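Side-chain contacts in cytochrome C, class II (Shewanella frigidimarina, PDB 4ULV), which binds heme c covalently, takes up diatomic gases, and probably transfers electrons as other members of the cytochrome c' family do: residues F16-Y21 / A49-I54; A28-K33 / Q109-T114; E57-G62 / A79-K84. All blocks are in the same frame, centred on the assembly; numbering follows the deposited sequence.

Helix 5-30 enters two of the contacts. Its middle, residues 16-21, meets residues 49-54 in contact 1, closing a span of 27 residues that is mostly helical. Residues 28-33, at and just beyond its C-terminal end, start within that span and pair with helix 104-125, 75 residues further on, so contacts 1 and 2 cross along the chain. Contact 3 opens after contact 1 has closed and lies wholly within the span of contact 2, joining the loop after helix 38-51 to helix 78-98. Contacts 1 and 3 both touch the heme and meet through Phe16 CE2 and Phe59 CZ, 3.9 Å apart, whereas contact 2 lies on the other side of the chain's centre from contact 3.

Contact 1 of 3, residues F16-Y21 / A49-I54; sequences FGLIAY and AALSKI. With HEC (heme c), chain C.
Leu51, in segment 49-54, reaches Leu18 and Ile19 of helix 5-30, where its CB and both methyls each meet a different atom. Its CB lies 3.5 Å from Ile19 CG1, tighter than usual carbon contact, where the two side chains run past each other in opposite directions. CG turns beside the backbone N (chi1 -70°), which carries the two methyls over Leu18: CD1 comes to 3.9 Å from Leu18 CB, and CD2 to 4.0 Å from Leu18 CD1. The two leucine side chains cross at about a right angle. Ile19 works in two directions, since CD1 approaches Leu51 O at 3.7 Å while CG2 rests 3.8 Å from CBB of the heme. Ser52 OG turns back to Ala49 O at 2.8 Å, from above the carbonyl plane. One turn before Ile19, the Phe16 ring lies on the heme, with porphyrin atom ND 3.3 Å above the ring plane and over its centre; the CD1-CE1 side reaches the iron, Phe16 CD1 to FE being 3.3 Å. Leu51 also packs on Leu51 of the second subunit, so the aliphatic layer runs from heme to dimer interface. The segments thus meet through aliphatic carbons with no hydrogen bond between them, and a phenylalanine against the iron is consistent with steric control of diatomic gas binding, as in related cytochromes c'.

Contact 2 of 3, residues A28-K33 / Q109-T114; sequences AMLKGK and QAFANT
Ala28 O accepts Lys33 N at 2.9 Å and, weakly, Lys31 N at 3.4 Å, two bonds that close the helix end from which Leu30 and Lys31 reach Phe111. The stronger of them joins residues five apart; the helix is left at Lys31, and Gly32 follows with a positive phi (79°). Across the contact the evidence is a CH-pi interaction: Leu30 CD1 sits 4.0 Å from the centroid of the Phe111 ring, 26° off its normal. The methyl is displaced from the centre toward the CB end of the ring, since its nearest atom is Phe111 CG at 3.6 Å, with Phe111 CB following at 3.8 Å. Phe111 projects toward helix 5-30 because CG stands opposite the backbone N (chi1 -178°), and it lies alongside Leu30, the two pointing contrary ways. Lys31 starts off to one side, but its end comes nearer the ring, with NZ 4.4 Å from Phe111 CE2, an oblique and loose approach at the solvent-exposed side. Within helix 104-125, Gln109 NE2 donates to Asn113 OD1 at 2.9 Å, linking successive turns. Phe111 further stacks with Phe23 and touches Met26, both on helix 5-30, while Leu30 packs on Phe41 of helix 38-51; Ala110 and Thr114 face helix 78-98. The pair is a surface contact between helices 5-30 and 104-125, about 14 Å from the centre of the chain to its own centre.

Contact 3 of 3, residues E57-G62 / A79-K84; sequences EGFIAG and ADFDSK. With HEC (heme c), chain C; SO4 (sulfate ion), chain G.
Phe81 extends its ring from helix 78-98 with CG trans to the backbone N (chi1 -176°), whereas Phe59 folds CG beside its N (chi1 -72°); together these torsions bring the edge of Phe81 over the face of Phe59. The result is an edge-to-face pair, with centroids 4.8 Å apart and planes at 60°. Phe81 CZ stands 3.6 Å above the Phe59 ring plane, over the ring centre. Both rings continue onto the heme. Phe59 CE1 is 3.7 Å from its methyl CMD, and Phe81 CE1 is 3.8 Å from CAC, with CBC over one Phe81 face; Lys84 CB adds a contact to CBC at 3.8 Å. All three residues belong to the heme pocket, so the pair forms an aromatic part of its wall. Farther along the loop, Ala61 N makes a nearly straight 2.8 Å hydrogen bond to O4 of a sulfate, probably a crystallisation ion. Phe59, the centre of an inverse gamma turn, also forms a cation-pi pair with Arg12, a heme-binding residue. The pair joins the loop after helix 38-51 to helix 78-98, with Ile74 of helix 73-76 touching both phenylalanine side chains and Cys121 of helix 104-125, a covalent heme ligand, beside Phe81.

Contact 1 of 3, residues F16-Y21 / A49-I54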
loop_
_atom_site.group_PDB
_atom_site.type_symbol
_atom_site.label_atom_id
_atom_site.label_comp_id
_atom_site.label_asym_id
_atom_site.label_seq_id
_atom_site.Cartn_x
_atom_site.Cartn_y
_atom_site.Cartn_z
ATOM N N PHE A 16 6.545 3.767 1.214
ATOM C CA PHE A 16 6.983 4.338 2.492
ATOM C C PHE A 16 6.122 5.484 2.955
ATOM O O PHE A 16 5.846 5.617 4.158
ATOM C CB PHE A 16 8.453 4.733 2.482
ATOM C CG PHE A 16 9.418 3.563 2.535
ATOM C CD1 PHE A 16 9.426 2.662 3.604
ATOM C CD2 PHE A 16 10.360 3.421 1.540
ATOM C CE1 PHE A 16 10.364 1.645 3.612
ATOM C CE2 PHE A 16 11.269 2.432 1.544
ATOM C CZ PHE A 16 11.255 1.512 2.566
ATOM N N GLY A 17 5.673 6.332 2.042
ATOM C CA GLY A 17 4.771 7.349 2.451
ATOM C C GLY A 17 3.484 6.851 3.078
ATOM O O GLY A 17 2.935 7.422 4.005
ATOM N N LEU A 18 2.947 5.837 2.434
ATOM C CA LEU A 18 1.707 5.204 2.956
ATOM C C LEU A 18 1.934 4.544 4.345
ATOM O O LEU A 18 1.077 4.675 5.224
ATOM C CB LEU A 18 1.105 4.238 1.983
ATOM C CG LEU A 18 0.673 4.806 0.633
ATOM C CD1 LEU A 18 0.243 3.609 -0.181
ATOM C CD2 LEU A 18 -0.415 5.813 0.750
ATOM N N ILE A 19 3.085 3.923 4.453
ATOM C CA ILE A 19 3.462 3.312 5.762
ATOM C C ILE A 19 3.490 4.430 6.793
ATOM O O ILE A 19 2.945 4.297 7.928
ATOM C CB ILE A 19 4.800 2.610 5.658
ATOM C CG1 ILE A 19 4.671 1.337 4.845
ATOM C CG2 ILE A 19 5.424 2.338 7.019
ATOM C CD1 ILE A 19 5.977 0.726 4.444
ATOM N N ALA A 20 4.169 5.538 6.453
ATOM C CA ALA A 20 4.371 6.660 7.434
ATOM C C ALA A 20 3.027 7.255 7.843
ATOM O O ALA A 20 2.793 7.589 9.009
ATOM C CB ALA A 20 5.275 7.724 6.894
ATOM N N TYR A 21 2.103 7.399 6.911
ATOM C CA TYR A 21 0.806 7.966 7.249
ATOM C C TYR A 21 0.063 7.082 8.269
ATOM O O TYR A 21 -0.488 7.586 9.233
ATOM C CB TYR A 21 -0.068 8.154 5.991
ATOM C CG TYR A 21 -1.463 8.623 6.257
ATOM C CD1 TYR A 21 -1.756 9.975 6.415
ATOM C CD2 TYR A 21 -2.501 7.688 6.460
ATOM C CE1 TYR A 21 -3.042 10.413 6.684
ATOM C CE2 TYR A 21 -3.800 8.115 6.744
ATOM C CZ TYR A 21 -4.053 9.473 6.889
ATOM O OH TYR A 21 -5.297 9.933 7.155
ATOM N N ALA A 49 1.328 -3.689 8.323
ATOM C CA ALA A 49 1.874 -5.001 8.117
ATOM C C ALA A 49 1.820 -5.424 6.597
ATOM O O ALA A 49 2.770 -5.987 6.112
ATOM C CB ALA A 49 1.106 -6.052 8.945
ATOM N N ALA A 50 0.744 -5.058 5.907
ATOM C CA ALA A 50 0.638 -5.361 4.462
ATOM C C ALA A 50 1.578 -4.509 3.652
ATOM O O ALA A 50 2.292 -4.964 2.769
ATOM C CB ALA A 50 -0.791 -5.142 3.996
ATOM N N LEU A 51 1.625 -3.225 3.988
ATOM C CA LEU A 51 2.484 -2.255 3.282
ATOM C C LEU A 51 3.941 -2.541 3.424
ATOM O O LEU A 51 4.769 -2.262 2.571
ATOM C CB LEU A 51 2.179 -0.816 3.669
ATOM C CG LEU A 51 0.849 -0.215 3.193
ATOM C CD1 LEU A 51 0.434 1.001 4.033
ATOM C CD2 LEU A 51 0.850 0.138 1.680
ATOM N N SER A 52 4.318 -3.099 4.601
ATOM C CA SER A 52 5.686 -3.388 4.861
ATOM C C SER A 52 6.332 -4.338 3.883
ATOM O O SER A 52 7.549 -4.361 3.709
ATOM C CB SER A 52 5.865 -3.933 6.298
ATOM O OG SER A 52 5.419 -5.272 6.389
ATOM N N LYS A 53 5.479 -5.128 3.213
ATOM C CA LYS A 53 5.941 -6.079 2.236
ATOM C C LYS A 53 6.129 -5.501 0.802
ATOM O O LYS A 53 6.597 -6.222 -0.059
ATOM C CB LYS A 53 4.979 -7.258 2.156
ATOM C CG LYS A 53 4.884 -8.052 3.477
ATOM C CD LYS A 53 3.969 -9.223 3.354
ATOM C CE LYS A 53 2.631 -8.897 3.928
ATOM N NZ LYS A 53 1.761 -10.099 3.984
ATOM N N ILE A 54 5.740 -4.249 0.664
ATOM C CA ILE A 54 5.708 -3.579 -0.697
ATOM C C ILE A 54 7.051 -2.950 -1.147
ATOM O O ILE A 54 7.491 -3.210 -2.254
ATOM C CB ILE A 54 4.579 -2.581 -0.758
ATOM C CG1 ILE A 54 3.207 -3.199 -0.533
ATOM C CG2 ILE A 54 4.562 -1.801 -2.116
ATOM C CD1 ILE A 54 2.825 -4.269 -1.421
HETATM FE FE HEC C . 11.782 4.041 5.545
HETATM C CHA HEC C . 12.190 6.250 2.948
HETATM C CHB HEC C . 9.159 5.851 6.640
HETATM C CHC HEC C . 10.985 1.537 7.695
HETATM C CHD HEC C . 14.360 2.184 4.348
HETATM N NA HEC C . 10.823 5.764 4.853
HETATM C C1A HEC C . 11.129 6.555 3.806
HETATM C C2A HEC C . 10.272 7.661 3.721
HETATM C C3A HEC C . 9.413 7.546 4.769
HETATM C C4A HEC C . 9.773 6.346 5.462
HETATM C CMA HEC C . 8.324 8.491 5.147
HETATM C CAA HEC C . 10.331 8.763 2.656
HETATM C CBA HEC C . 9.480 8.360 1.435
HETATM C CGA HEC C . 9.418 9.452 0.372
HETATM O O1A HEC C . 10.403 9.632 -0.339
HETATM O O2A HEC C . 8.355 10.082 0.245
HETATM N NB HEC C . 10.247 3.679 6.880
HETATM C C1B HEC C . 9.318 4.581 7.303
HETATM C C2B HEC C . 8.619 4.183 8.452
HETATM C C3B HEC C . 9.163 2.958 8.706
HETATM C C4B HEC C . 10.147 2.653 7.771
HETATM C CMB HEC C . 7.626 4.956 9.221
HETATM C CAB HEC C . 8.843 1.991 9.832
HETATM C CBB HEC C . 7.369 1.899 10.206
HETATM N NC HEC C . 12.499 2.105 5.936
HETATM C C1C HEC C . 12.089 1.230 6.935
HETATM C C2C HEC C . 12.918 0.092 6.962
HETATM C C3C HEC C . 13.892 0.260 5.980
HETATM C C4C HEC C . 13.574 1.539 5.387
HETATM C CMC HEC C . 12.727 -1.062 7.951
HETATM C CAC HEC C . 15.055 -0.605 5.606
HETATM C CBC HEC C . 14.997 -2.084 5.842
HETATM N ND HEC C . 13.048 4.168 3.892
HETATM C C1D HEC C . 14.102 3.405 3.641
HETATM C C2D HEC C . 14.919 3.917 2.589
HETATM C C3D HEC C . 14.241 5.012 2.135
HETATM C C4D HEC C . 13.125 5.185 2.993
HETATM C CMD HEC C . 16.155 3.339 2.035
HETATM C CAD HEC C . 14.605 5.857 0.955
HETATM C CBD HEC C . 13.777 5.537 -0.293
HETATM C CGD HEC C . 14.144 6.407 -1.510
HETATM O O1D HEC C . 14.326 7.656 -1.282
HETATM O O2D HEC C . 14.299 5.800 -2.579
#

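Contact 2 of 3, residues A28-K33 / Q109-T114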
loop_
_atom_site.group_PDB
_atom_site.type_symbol
_atom_site.label_atom_id
_atom_site.label_comp_id
_atom_site.label_asym_id
_atom_site.label_seq_id
_atom_site.Cartn_x
_atom_site.Cartn_y
_atom_site.Cartn_z
ATOM N N ALA A 28 0.099 8.942 16.872
ATOM C CA ALA A 28 -0.686 10.086 17.415
ATOM C C ALA A 28 -1.694 9.646 18.462
ATOM O O ALA A 28 -1.880 10.309 19.472
ATOM C CB ALA A 28 -1.372 10.877 16.301
ATOM N N MET A 29 -2.364 8.517 18.221
ATOM C CA MET A 29 -3.322 8.013 19.168
ATOM C C MET A 29 -2.647 7.527 20.473
ATOM O O MET A 29 -3.202 7.723 21.588
ATOM C CB MET A 29 -4.068 6.824 18.590
ATOM C CG MET A 29 -5.023 7.168 17.446
ATOM S SD MET A 29 -6.039 5.737 16.978
ATOM C CE MET A 29 -6.977 6.465 15.657
ATOM N N LEU A 30 -1.474 6.918 20.362
ATOM C CA LEU A 30 -0.733 6.459 21.576
ATOM C C LEU A 30 -0.120 7.620 22.368
ATOM O O LEU A 30 0.137 7.467 23.587
ATOM C CB LEU A 30 0.369 5.504 21.212
ATOM C CG LEU A 30 -0.144 4.172 20.673
ATOM C CD1 LEU A 30 1.035 3.351 20.170
ATOM C CD2 LEU A 30 -1.005 3.396 21.681
ATOM N N LYS A 31 0.117 8.757 21.736
ATOM C CA LYS A 31 0.813 9.891 22.295
ATOM C C LYS A 31 -0.122 11.030 22.616
ATOM O O LYS A 31 0.331 12.102 22.914
ATOM C CB LYS A 31 1.961 10.271 21.361
ATOM C CG LYS A 31 2.941 9.111 21.391
ATOM C CD LYS A 31 4.222 9.362 20.659
ATOM C CE LYS A 31 4.114 9.108 19.195
ATOM N NZ LYS A 31 5.433 8.696 18.684
ATOM N N GLY A 32 -1.418 10.809 22.643
ATOM C CA GLY A 32 -2.390 11.746 23.123
ATOM C C GLY A 32 -2.763 12.864 22.176
ATOM O O GLY A 32 -3.439 13.862 22.574
ATOM N N LYS A 33 -2.362 12.730 20.902
ATOM C CA LYS A 33 -2.492 13.827 19.960
ATOM C C LYS A 33 -3.782 13.757 19.193
ATOM O O LYS A 33 -4.164 14.731 18.584
ATOM C CB LYS A 33 -1.282 13.873 19.045
ATOM C CG LYS A 33 -0.074 14.382 19.817
ATOM C CD LYS A 33 1.190 14.454 19.024
ATOM C CE LYS A 33 2.173 15.314 19.816
ATOM N NZ LYS A 33 3.488 15.270 19.147
ATOM N N GLN A 109 4.782 -1.388 23.541
ATOM C CA GLN A 109 6.065 -2.020 23.262
ATOM C C GLN A 109 6.181 -2.533 21.796
ATOM O O GLN A 109 7.262 -2.378 21.182
ATOM C CB GLN A 109 6.414 -3.058 24.332
ATOM C CG GLN A 109 7.756 -3.677 24.052
ATOM C CD GLN A 109 8.892 -2.733 24.308
ATOM O OE1 GLN A 109 9.051 -2.263 25.421
ATOM N NE2 GLN A 109 9.718 -2.493 23.314
ATOM N N ALA A 110 5.118 -3.119 21.261
ATOM C CA ALA A 110 5.113 -3.543 19.870
ATOM C C ALA A 110 5.327 -2.338 18.930
ATOM O O ALA A 110 6.031 -2.444 17.912
ATOM C CB ALA A 110 3.851 -4.300 19.554
ATOM N N PHE A 111 4.684 -1.235 19.284
ATOM C CA PHE A 111 4.784 -0.018 18.446
ATOM C C PHE A 111 6.228 0.462 18.507
ATOM O O PHE A 111 6.817 0.792 17.469
ATOM C CB PHE A 111 3.791 1.043 18.933
ATOM C CG PHE A 111 3.815 2.291 18.092
ATOM C CD1 PHE A 111 3.003 2.357 16.968
ATOM C CD2 PHE A 111 4.571 3.397 18.438
ATOM C CE1 PHE A 111 3.041 3.475 16.142
ATOM C CE2 PHE A 111 4.553 4.509 17.635
ATOM C CZ PHE A 111 3.804 4.531 16.500
ATOM N N ALA A 112 6.839 0.510 19.701
ATOM C CA ALA A 112 8.239 0.864 19.832
ATOM C C ALA A 112 9.171 -0.072 19.096
ATOM O O ALA A 112 10.130 0.362 18.491
ATOM C CB ALA A 112 8.639 0.959 21.303
ATOM N N ASN A 113 8.873 -1.362 19.098
ATOM C CA ASN A 113 9.707 -2.320 18.418
ATOM C C ASN A 113 9.689 -1.990 16.891
ATOM O O ASN A 113 10.722 -2.077 16.207
ATOM C CB ASN A 113 9.172 -3.739 18.587
ATOM C CG ASN A 113 9.405 -4.302 19.996
ATOM O OD1 ASN A 113 10.214 -3.762 20.791
ATOM N ND2 ASN A 113 8.749 -5.400 20.299
ATOM N N THR A 114 8.494 -1.691 16.377
ATOM C CA THR A 114 8.386 -1.375 14.941
ATOM C C THR A 114 9.128 -0.049 14.658
ATOM O O THR A 114 9.905 0.038 13.661
ATOM C CB THR A 114 6.933 -1.320 14.584
ATOM O OG1 THR A 114 6.322 -2.619 14.830
ATOM C CG2 THR A 114 6.745 -0.993 13.130
#

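Contact 3 of 3, residues E57-G62 / A79-K84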
loop_
_atom_site.group_PDB
_atom_site.type_symbol
_atom_site.label_atom_id
_atom_site.label_comp_id
_atom_site.label_asym_id
_atom_site.label_seq_id
_atom_site.Cartn_x
_atom_site.Cartn_y
_atom_site.Cartn_z
ATOM N N GLU A 57 10.798 -4.509 -3.214
ATOM C CA GLU A 57 10.850 -4.764 -4.658
ATOM C C GLU A 57 11.487 -3.593 -5.428
ATOM O O GLU A 57 12.114 -3.830 -6.478
ATOM C CB GLU A 57 9.455 -5.028 -5.164
ATOM C CG GLU A 57 9.432 -5.452 -6.652
ATOM C CD GLU A 57 8.094 -5.832 -7.203
ATOM O OE1 GLU A 57 7.097 -5.850 -6.413
ATOM O OE2 GLU A 57 8.060 -6.212 -8.409
ATOM N N GLY A 58 11.315 -2.381 -4.928
ATOM C CA GLY A 58 11.900 -1.237 -5.614
ATOM C C GLY A 58 13.406 -1.072 -5.502
ATOM O O GLY A 58 13.956 -0.207 -6.202
ATOM N N PHE A 59 14.089 -1.801 -4.623
ATOM C CA PHE A 59 15.527 -1.593 -4.408
ATOM C C PHE A 59 16.427 -2.331 -5.394
ATOM O O PHE A 59 17.259 -3.191 -5.028
ATOM C CB PHE A 59 15.884 -1.874 -2.967
ATOM C CG PHE A 59 15.382 -0.813 -2.022
ATOM C CD1 PHE A 59 16.115 0.351 -1.787
ATOM C CD2 PHE A 59 14.108 -0.941 -1.411
ATOM C CE1 PHE A 59 15.597 1.312 -0.963
ATOM C CE2 PHE A 59 13.631 0.056 -0.585
ATOM C CZ PHE A 59 14.396 1.191 -0.359
ATOM N N ILE A 60 16.230 -1.975 -6.666
ATOM C CA ILE A 60 16.936 -2.606 -7.766
ATOM C C ILE A 60 18.362 -2.081 -7.870
ATOM O O ILE A 60 18.655 -0.887 -7.515
ATOM C CB ILE A 60 16.126 -2.486 -9.092
ATOM C CG1 ILE A 60 16.099 -1.010 -9.563
ATOM C CG2 ILE A 60 14.714 -3.017 -8.860
ATOM C CD1 ILE A 60 15.455 -0.905 -10.938
ATOM N N ALA A 61 19.251 -2.920 -8.391
ATOM C CA ALA A 61 20.624 -2.493 -8.617
ATOM C C ALA A 61 20.711 -1.207 -9.441
ATOM O O ALA A 61 19.982 -1.034 -10.425
ATOM C CB ALA A 61 21.443 -3.596 -9.282
ATOM N N GLY A 62 21.620 -0.310 -9.028
ATOM C CA GLY A 62 21.849 0.963 -9.738
ATOM C C GLY A 62 20.926 2.099 -9.332
ATOM O O GLY A 62 21.146 3.255 -9.749
ATOM N N ALA A 79 22.500 -8.230 2.003
ATOM C CA ALA A 79 22.081 -9.223 3.007
ATOM C C ALA A 79 21.584 -8.562 4.278
ATOM O O ALA A 79 20.535 -8.912 4.825
ATOM C CB ALA A 79 23.178 -10.209 3.259
ATOM N N ASP A 80 22.370 -7.604 4.768
ATOM C CA ASP A 80 21.958 -6.920 5.980
ATOM C C ASP A 80 20.678 -6.120 5.769
ATOM O O ASP A 80 19.790 -6.128 6.604
ATOM C CB ASP A 80 23.059 -6.025 6.568
ATOM C CG ASP A 80 22.641 -5.356 7.868
ATOM O OD1 ASP A 80 22.427 -6.071 8.899
ATOM O OD2 ASP A 80 22.490 -4.127 7.813
ATOM N N PHE A 81 20.601 -5.406 4.626
ATOM C CA PHE A 81 19.403 -4.694 4.286
ATOM C C PHE A 81 18.145 -5.595 4.294
ATOM O O PHE A 81 17.084 -5.210 4.802
ATOM C CB PHE A 81 19.562 -3.994 2.910
ATOM C CG PHE A 81 18.391 -3.151 2.517
ATOM C CD1 PHE A 81 18.279 -1.859 2.960
ATOM C CD2 PHE A 81 17.417 -3.627 1.618
ATOM C CE1 PHE A 81 17.256 -1.043 2.592
ATOM C CE2 PHE A 81 16.383 -2.799 1.214
ATOM C CZ PHE A 81 16.294 -1.499 1.666
ATOM N N ASP A 82 18.293 -6.732 3.623
ATOM C CA ASP A 82 17.191 -7.692 3.494
ATOM C C ASP A 82 16.828 -8.318 4.867
ATOM O O ASP A 82 15.666 -8.526 5.123
ATOM C CB ASP A 82 17.544 -8.801 2.496
ATOM C CG ASP A 82 17.629 -8.306 1.073
ATOM O OD1 ASP A 82 17.204 -7.151 0.778
ATOM O OD2 ASP A 82 18.101 -9.112 0.213
ATOM N N SER A 83 17.826 -8.525 5.746
ATOM C CA SER A 83 17.553 -8.996 7.107
ATOM C C SER A 83 16.731 -7.952 7.855
ATOM O O SER A 83 15.721 -8.259 8.446
ATOM C CB SER A 83 18.874 -9.270 7.779
ATOM O OG SER A 83 18.688 -9.609 9.157
ATOM N N LYS A 84 17.159 -6.670 7.767
ATOM C CA LYS A 84 16.375 -5.583 8.403
ATOM C C LYS A 84 14.948 -5.505 7.820
ATOM O O LYS A 84 13.960 -5.283 8.514
ATOM C CB LYS A 84 17.070 -4.205 8.257
ATOM C CG LYS A 84 18.276 -4.058 9.109
ATOM C CD LYS A 84 18.813 -2.603 9.045
ATOM C CE LYS A 84 20.146 -2.341 9.729
ATOM N NZ LYS A 84 20.237 -2.945 11.063
HETATM FE FE HEC C . 11.782 4.041 5.545
HETATM C CHA HEC C . 12.190 6.250 2.948
HETATM C CHB HEC C . 9.159 5.851 6.640
HETATM C CHC HEC C . 10.985 1.537 7.695
HETATM C CHD HEC C . 14.360 2.184 4.348
HETATM N NA HEC C . 10.823 5.764 4.853
HETATM C C1A HEC C . 11.129 6.555 3.806
HETATM C C2A HEC C . 10.272 7.661 3.721
HETATM C C3A HEC C . 9.413 7.546 4.769
HETATM C C4A HEC C . 9.773 6.346 5.462
HETATM C CMA HEC C . 8.324 8.491 5.147
HETATM C CAA HEC C . 10.331 8.763 2.656
HETATM C CBA HEC C . 9.480 8.360 1.435
HETATM C CGA HEC C . 9.418 9.452 0.372
HETATM O O1A HEC C . 10.403 9.632 -0.339
HETATM O O2A HEC C . 8.355 10.082 0.245
HETATM N NB HEC C . 10.247 3.679 6.880
HETATM C C1B HEC C . 9.318 4.581 7.303
HETATM C C2B HEC C . 8.619 4.183 8.452
HETATM C C3B HEC C . 9.163 2.958 8.706
HETATM C C4B HEC C . 10.147 2.653 7.771
HETATM C CMB HEC C . 7.626 4.956 9.221
HETATM C CAB HEC C . 8.843 1.991 9.832
HETATM C CBB HEC C . 7.369 1.899 10.206
HETATM N NC HEC C . 12.499 2.105 5.936
HETATM C C1C HEC C . 12.089 1.230 6.935
HETATM C C2C HEC C . 12.918 0.092 6.962
HETATM C C3C HEC C . 13.892 0.260 5.980
HETATM C C4C HEC C . 13.574 1.539 5.387
HETATM C CMC HEC C . 12.727 -1.062 7.951
HETATM C CAC HEC C . 15.055 -0.605 5.606
HETATM C CBC HEC C . 14.997 -2.084 5.842
HETATM N ND HEC C . 13.048 4.168 3.892
HETATM C C1D HEC C . 14.102 3.405 3.641
HETATM C C2D HEC C . 14.919 3.917 2.589
HETATM C C3D HEC C . 14.241 5.012 2.135
HETATM C C4D HEC C . 13.125 5.185 2.993
HETATM C CMD HEC C . 16.155 3.339 2.035
HETATM C CAD HEC C . 14.605 5.857 0.955
HETATM C CBD HEC C . 13.777 5.537 -0.293
HETATM C CGD HEC C . 14.144 6.407 -1.510
HETATM O O1D HEC C . 14.326 7.656 -1.282
HETATM O O2D HEC C . 14.299 5.800 -2.579
HETATM S S SO4 G . 17.837 -6.154 -10.137
HETATM O O1 SO4 G . 18.046 -5.251 -11.261
HETATM O O2 SO4 G . 18.267 -7.526 -10.479
HETATM O O3 SO4 G . 16.405 -6.170 -9.831
HETATM O O4 SO4 G . 18.611 -5.611 -9.026
#